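Local atomic coordinates of probable transcriptional regulatory protein, Rv1404 (Mycobacterium tuberculosis, PDB entry 2NYX), a protein that probably binds DNA as a transcription regulator of the MarR family, through a winged helix-turn-helix domain. Residues B[81-85]-B[86-90]; B[58-62]-B[63-67]. One frame throughout, in Å; residues are numbered along the deposited sequence.

Contact 1 (B[81-85]-B[86-90])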
loop_
_atom_site.group_PDB
_atom_site.type_symbol
_atom_site.label_atom_id
_atom_site.label_comp_id
_atom_site.label_asym_id
_atom_site.label_seq_id
_atom_site.Cartn_x
_atom_site.Cartn_y
_atom_site.Cartn_z
ATOM N N ASP B 81 -4.682 -4.563 19.394
ATOM C CA ASP B 81 -5.470 -5.607 20.054
ATOM C C ASP B 81 -5.699 -6.819 19.148
ATOM O O ASP B 81 -5.539 -7.965 19.581
ATOM C CB ASP B 81 -6.825 -5.066 20.520
ATOM C CG ASP B 81 -6.713 -4.110 21.691
ATOM O OD1 ASP B 81 -5.744 -4.216 22.477
ATOM O OD2 ASP B 81 -7.617 -3.252 21.831
ATOM N N ARG B 82 -6.075 -6.555 17.899
ATOM C CA ARG B 82 -6.338 -7.596 16.914
ATOM C C ARG B 82 -5.079 -8.387 16.601
ATOM O O ARG B 82 -5.101 -9.615 16.539
ATOM C CB ARG B 82 -6.906 -6.992 15.624
ATOM C CG ARG B 82 -8.338 -6.535 15.750
ATOM C CD ARG B 82 -8.955 -6.172 14.402
ATOM N NE ARG B 82 -10.146 -5.338 14.587
ATOM C CZ ARG B 82 -10.166 -4.008 14.483
ATOM N NH1 ARG B 82 -9.057 -3.337 14.169
ATOM N NH2 ARG B 82 -11.300 -3.344 14.688
ATOM N N LEU B 83 -3.980 -7.671 16.404
ATOM C CA LEU B 83 -2.710 -8.307 16.080
ATOM C C LEU B 83 -2.154 -9.082 17.269
ATOM O O LEU B 83 -1.439 -10.077 17.100
ATOM C CB LEU B 83 -1.703 -7.277 15.554
ATOM C CG LEU B 83 -2.032 -6.696 14.185
ATOM C CD1 LEU B 83 -0.973 -5.709 13.736
ATOM C CD2 LEU B 83 -2.208 -7.790 13.151
ATOM N N VAL B 84 -2.503 -8.627 18.469
ATOM C CA VAL B 84 -2.219 -9.386 19.687
ATOM C C VAL B 84 -3.027 -10.686 19.691
ATOM O O VAL B 84 -2.487 -11.755 19.957
ATOM C CB VAL B 84 -2.466 -8.557 20.952
ATOM C CG1 VAL B 84 -2.472 -9.443 22.177
ATOM C CG2 VAL B 84 -1.395 -7.486 21.074
ATOM N N GLY B 85 -4.310 -10.573 19.359
ATOM C CA GLY B 85 -5.197 -11.716 19.229
ATOM C C GLY B 85 -4.720 -12.725 18.206
ATOM O O GLY B 85 -4.961 -13.909 18.363
ATOM N N ALA B 86 -4.043 -12.260 17.162
ATOM C CA ALA B 86 -3.542 -13.132 16.103
ATOM C C ALA B 86 -2.083 -13.569 16.315
ATOM O O ALA B 86 -1.446 -14.068 15.397
ATOM C CB ALA B 86 -3.720 -12.464 14.748
ATOM N N GLU B 87 -1.581 -13.397 17.539
ATOM C CA GLU B 87 -0.217 -13.799 17.952
ATOM C C GLU B 87 0.916 -13.170 17.149
ATOM O O GLU B 87 1.993 -13.742 17.059
ATOM C CB GLU B 87 -0.037 -15.326 17.961
ATOM C CG GLU B 87 -0.602 -16.052 19.161
ATOM C CD GLU B 87 -2.027 -16.519 18.932
ATOM O OE1 GLU B 87 -2.276 -17.750 18.992
ATOM O OE2 GLU B 87 -2.895 -15.653 18.681
ATOM N N LEU B 88 0.684 -11.999 16.578
ATOM C CA LEU B 88 1.725 -11.304 15.820
ATOM C C LEU B 88 2.430 -10.230 16.659
ATOM O O LEU B 88 3.527 -9.779 16.318
ATOM C CB LEU B 88 1.146 -10.731 14.516
ATOM C CG LEU B 88 0.458 -11.753 13.594
ATOM C CD1 LEU B 88 -0.517 -11.093 12.643
ATOM C CD2 LEU B 88 1.455 -12.561 12.820
ATOM N N ILE B 89 1.797 -9.848 17.769
ATOM C CA ILE B 89 2.309 -8.812 18.679
ATOM C C ILE B 89 2.136 -9.216 20.150
ATOM O O ILE B 89 1.089 -9.733 20.546
ATOM C CB ILE B 89 1.637 -7.436 18.399
ATOM C CG1 ILE B 89 2.120 -6.879 17.062
ATOM C CG2 ILE B 89 1.921 -6.432 19.505
ATOM C CD1 ILE B 89 1.407 -5.628 16.618
ATOM N N ASP B 90 3.190 -8.994 20.936
ATOM C CA ASP B 90 3.161 -9.105 22.386
ATOM C C ASP B 90 3.109 -7.721 23.032
ATOM O O ASP B 90 3.696 -6.766 22.519
ATOM C CB ASP B 90 4.419 -9.811 22.874
ATOM C CG ASP B 90 4.263 -11.326 22.959
ATOM O OD1 ASP B 90 3.127 -11.823 23.172
ATOM O OD2 ASP B 90 5.300 -12.027 22.843
#
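Leu83 O takes the N-H of Leu88 at 2.9 Å from N to O, and with Glu87 N on Val84 O at 3.1 Å this makes the Schellman motif that ends helix 73-85. The Leu88 bond runs almost straight out from the carbonyl (C=O...N 168°), whereas Glu87 N sits well above the carbonyl plane of Val84, away from its lone pairs. Before them, Ala86 N still bonds to Arg82 O in helical fashion, and Ile89 N adds a weak second bond to Leu83 O. Glu87, with positive phi (58°), is the C-prime residue that turns the chain back.

The apolar contacts join the last helical turn to the returning chain. The delta methyl of Ile89 lies against Leu83, its CD1 3.7 Å from Leu83 CB and equally near Leu83 CD1. Leu83 CD2 turns instead to Leu88 CD1, also at 3.7 Å, so the two branches of one leucine serve two neighbours. Val84 CG2 meets Ile89 CG2 at 3.8 Å, the side chains crossing at about a right angle; with CG2 anti to the Val84 carbonyl carbon, this methyl also reaches Ile89 O. Val84 CA also makes a CA-H...O contact with Ile89 O at 3.4 Å.

Farther out, Leu51 of helix 45-57 packs on both Leu83 and Ile89, while Arg108 and Val112 of helix 107-128 touch Leu88. Asp90 pairs with Ala104 of strand 102-105, and Leu88 bonds to Thr106 just past that strand's end.

The chemistry is that of a helix C-terminus satisfied by its own chain: Leu83 O and Val84 O receive N-H groups from the turn, and Leu83, Leu88 and Ile89 pack on the inner side while Gly85 and Glu87 stay on the surface.

Contact 2 (B[58-62]-B[63-67])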
loop_
_atom_site.group_PDB
_atom_site.type_symbol
_atom_site.label_atom_id
_atom_site.label_comp_id
_atom_site.label_asym_id
_atom_site.label_seq_id
_atom_site.Cartn_x
_atom_site.Cartn_y
_atom_site.Cartn_z
ATOM N N GLY B 58 11.607 -1.350 17.123
ATOM C CA GLY B 58 11.723 -2.144 18.327
ATOM C C GLY B 58 10.429 -2.007 19.084
ATOM O O GLY B 58 9.413 -1.643 18.489
ATOM N N PRO B 59 10.440 -2.331 20.391
ATOM C CA PRO B 59 9.269 -2.090 21.216
ATOM C C PRO B 59 9.059 -0.602 21.441
ATOM O O PRO B 59 10.003 0.111 21.782
ATOM C CB PRO B 59 9.604 -2.814 22.529
ATOM C CG PRO B 59 10.705 -3.753 22.164
ATOM C CD PRO B 59 11.497 -2.990 21.163
ATOM N N ILE B 60 7.827 -0.157 21.201
ATOM C CA ILE B 60 7.391 1.225 21.405
ATOM C C ILE B 60 5.962 1.237 21.929
ATOM O O ILE B 60 5.222 0.260 21.760
ATOM C CB ILE B 60 7.409 2.055 20.114
ATOM C CG1 ILE B 60 6.630 1.344 18.997
ATOM C CG2 ILE B 60 8.822 2.408 19.724
ATOM C CD1 ILE B 60 6.430 2.177 17.732
ATOM N N ASN B 61 5.578 2.349 22.555
ATOM C CA ASN B 61 4.248 2.481 23.123
ATOM C C ASN B 61 3.228 2.883 22.062
ATOM O O ASN B 61 3.599 3.189 20.932
ATOM C CB ASN B 61 4.257 3.438 24.328
ATOM C CG ASN B 61 4.426 4.893 23.942
ATOM O OD1 ASN B 61 4.651 5.238 22.781
ATOM N ND2 ASN B 61 4.295 5.761 24.928
ATOM N N LEU B 62 1.948 2.855 22.421
ATOM C CA LEU B 62 0.874 3.181 21.487
ATOM C C LEU B 62 0.936 4.589 20.899
ATOM O O LEU B 62 0.680 4.761 19.712
ATOM C CB LEU B 62 -0.496 2.918 22.116
ATOM C CG LEU B 62 -1.219 1.613 21.748
ATOM C CD1 LEU B 62 -0.261 0.397 21.602
ATOM C CD2 LEU B 62 -2.341 1.322 22.771
ATOM N N ALA B 63 1.290 5.585 21.706
ATOM C CA ALA B 63 1.369 6.966 21.213
ATOM C C ALA B 63 2.395 7.104 20.094
ATOM O O ALA B 63 2.146 7.790 19.097
ATOM C CB ALA B 63 1.669 7.957 22.355
ATOM N N THR B 64 3.540 6.445 20.266
ATOM C CA THR B 64 4.609 6.479 19.283
ATOM C C THR B 64 4.187 5.706 18.041
ATOM O O THR B 64 4.471 6.131 16.922
ATOM C CB THR B 64 5.935 5.910 19.855
ATOM O OG1 THR B 64 6.288 6.608 21.062
ATOM C CG2 THR B 64 7.079 6.026 18.833
ATOM N N LEU B 65 3.492 4.586 18.238
ATOM C CA LEU B 65 3.031 3.761 17.123
ATOM C C LEU B 65 2.077 4.550 16.251
ATOM O O LEU B 65 2.253 4.612 15.040
ATOM C CB LEU B 65 2.332 2.487 17.615
ATOM C CG LEU B 65 2.543 1.149 16.884
ATOM C CD1 LEU B 65 1.341 0.283 17.069
ATOM C CD2 LEU B 65 2.800 1.273 15.403
ATOM N N ALA B 66 1.073 5.154 16.883
ATOM C CA ALA B 66 0.059 5.951 16.197
ATOM C C ALA B 66 0.646 7.115 15.408
ATOM O O ALA B 66 0.139 7.461 14.339
ATOM C CB ALA B 66 -0.967 6.472 17.191
ATOM N N THR B 67 1.703 7.721 15.943
ATOM C CA THR B 67 2.326 8.874 15.305
ATOM C C THR B 67 3.101 8.436 14.083
ATOM O O THR B 67 3.012 9.078 13.034
ATOM C CB THR B 67 3.221 9.654 16.287
ATOM O OG1 THR B 67 2.427 10.064 17.402
ATOM C CG2 THR B 67 3.806 10.884 15.630
#
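Asn61 OD1 receives two donors from Thr64: the hydroxyl OG1 at 2.7 Å and the backbone N at 3.0 Å. They come to the amide oxygen from opposite faces of its plane, so one carboxamide oxygen holds both the side chain and the main chain of the third residue along. Asn61 is at the N-cap position of helix 62-69, and the bond from Thr64 N is its capping bond. Its CG lies between the backbone N and the carbonyl carbon (chi1 73°), which brings OD1 to the N-H and hydroxyl of Thr64, and the side chains of Asn61 and Thr64 cross at about a right angle.

Beside the cap, Ile60 supplies the apolar contact. Its CD1 rests 3.8 Å from Leu65 CA and 4.1 Å from Leu65 CG, while its CG2 meets the methyl of Thr64, CG2 to CG2, at 4.1 Å. Thr64 thus divides its two branches, OG1 to the asparagine and CG2 to the isoleucine.

The regular helical bonds follow: Leu65 N to Asn61 O, 3.0 Å, and Ala66 N to Leu62 O, 2.9 Å with a nearly linear N-H...O of 173°. The next carbonyl, Ala63 O, accepts both the N and the hydroxyl of Thr67, one turn on.

In the next shell, Asn61 ND2 is bonded to Glu100 OE2, which probably helps fix which way round the amide sits, with OD1 facing the helix. Ile60 is tied by its backbone to Ala103 in the sheet and packs on Leu54 of helix 45-57; Leu65 packs on Thr76 and Val80 of helix 73-85. A side-chain N-cap joining a short edge strand to the first helix of the helix-turn-helix pair is consistent with the winged helix-turn-helix fold of the MarR family.

The two contacts bracket the successive helices 62-69 and 73-85 of the helix-turn-helix: contact 2 starts the first, contact 1 ends the second. Both lead to the three-stranded sheet, whose outermost strands within this chain, 60-61 and 89-92, each pair with 102-105. Their centres lie 15 Å apart and they do not touch. Each is partly buried, with leucine or isoleucine packing toward helix 45-57. The chemistry follows the helix end concerned: at 58-62/63-67 a side-chain oxygen takes one backbone N-H and one hydroxyl, whereas at 81-85/86-90 helix carbonyls are met by backbone N-H groups, and apolar packing onto the returning chain is more extensive.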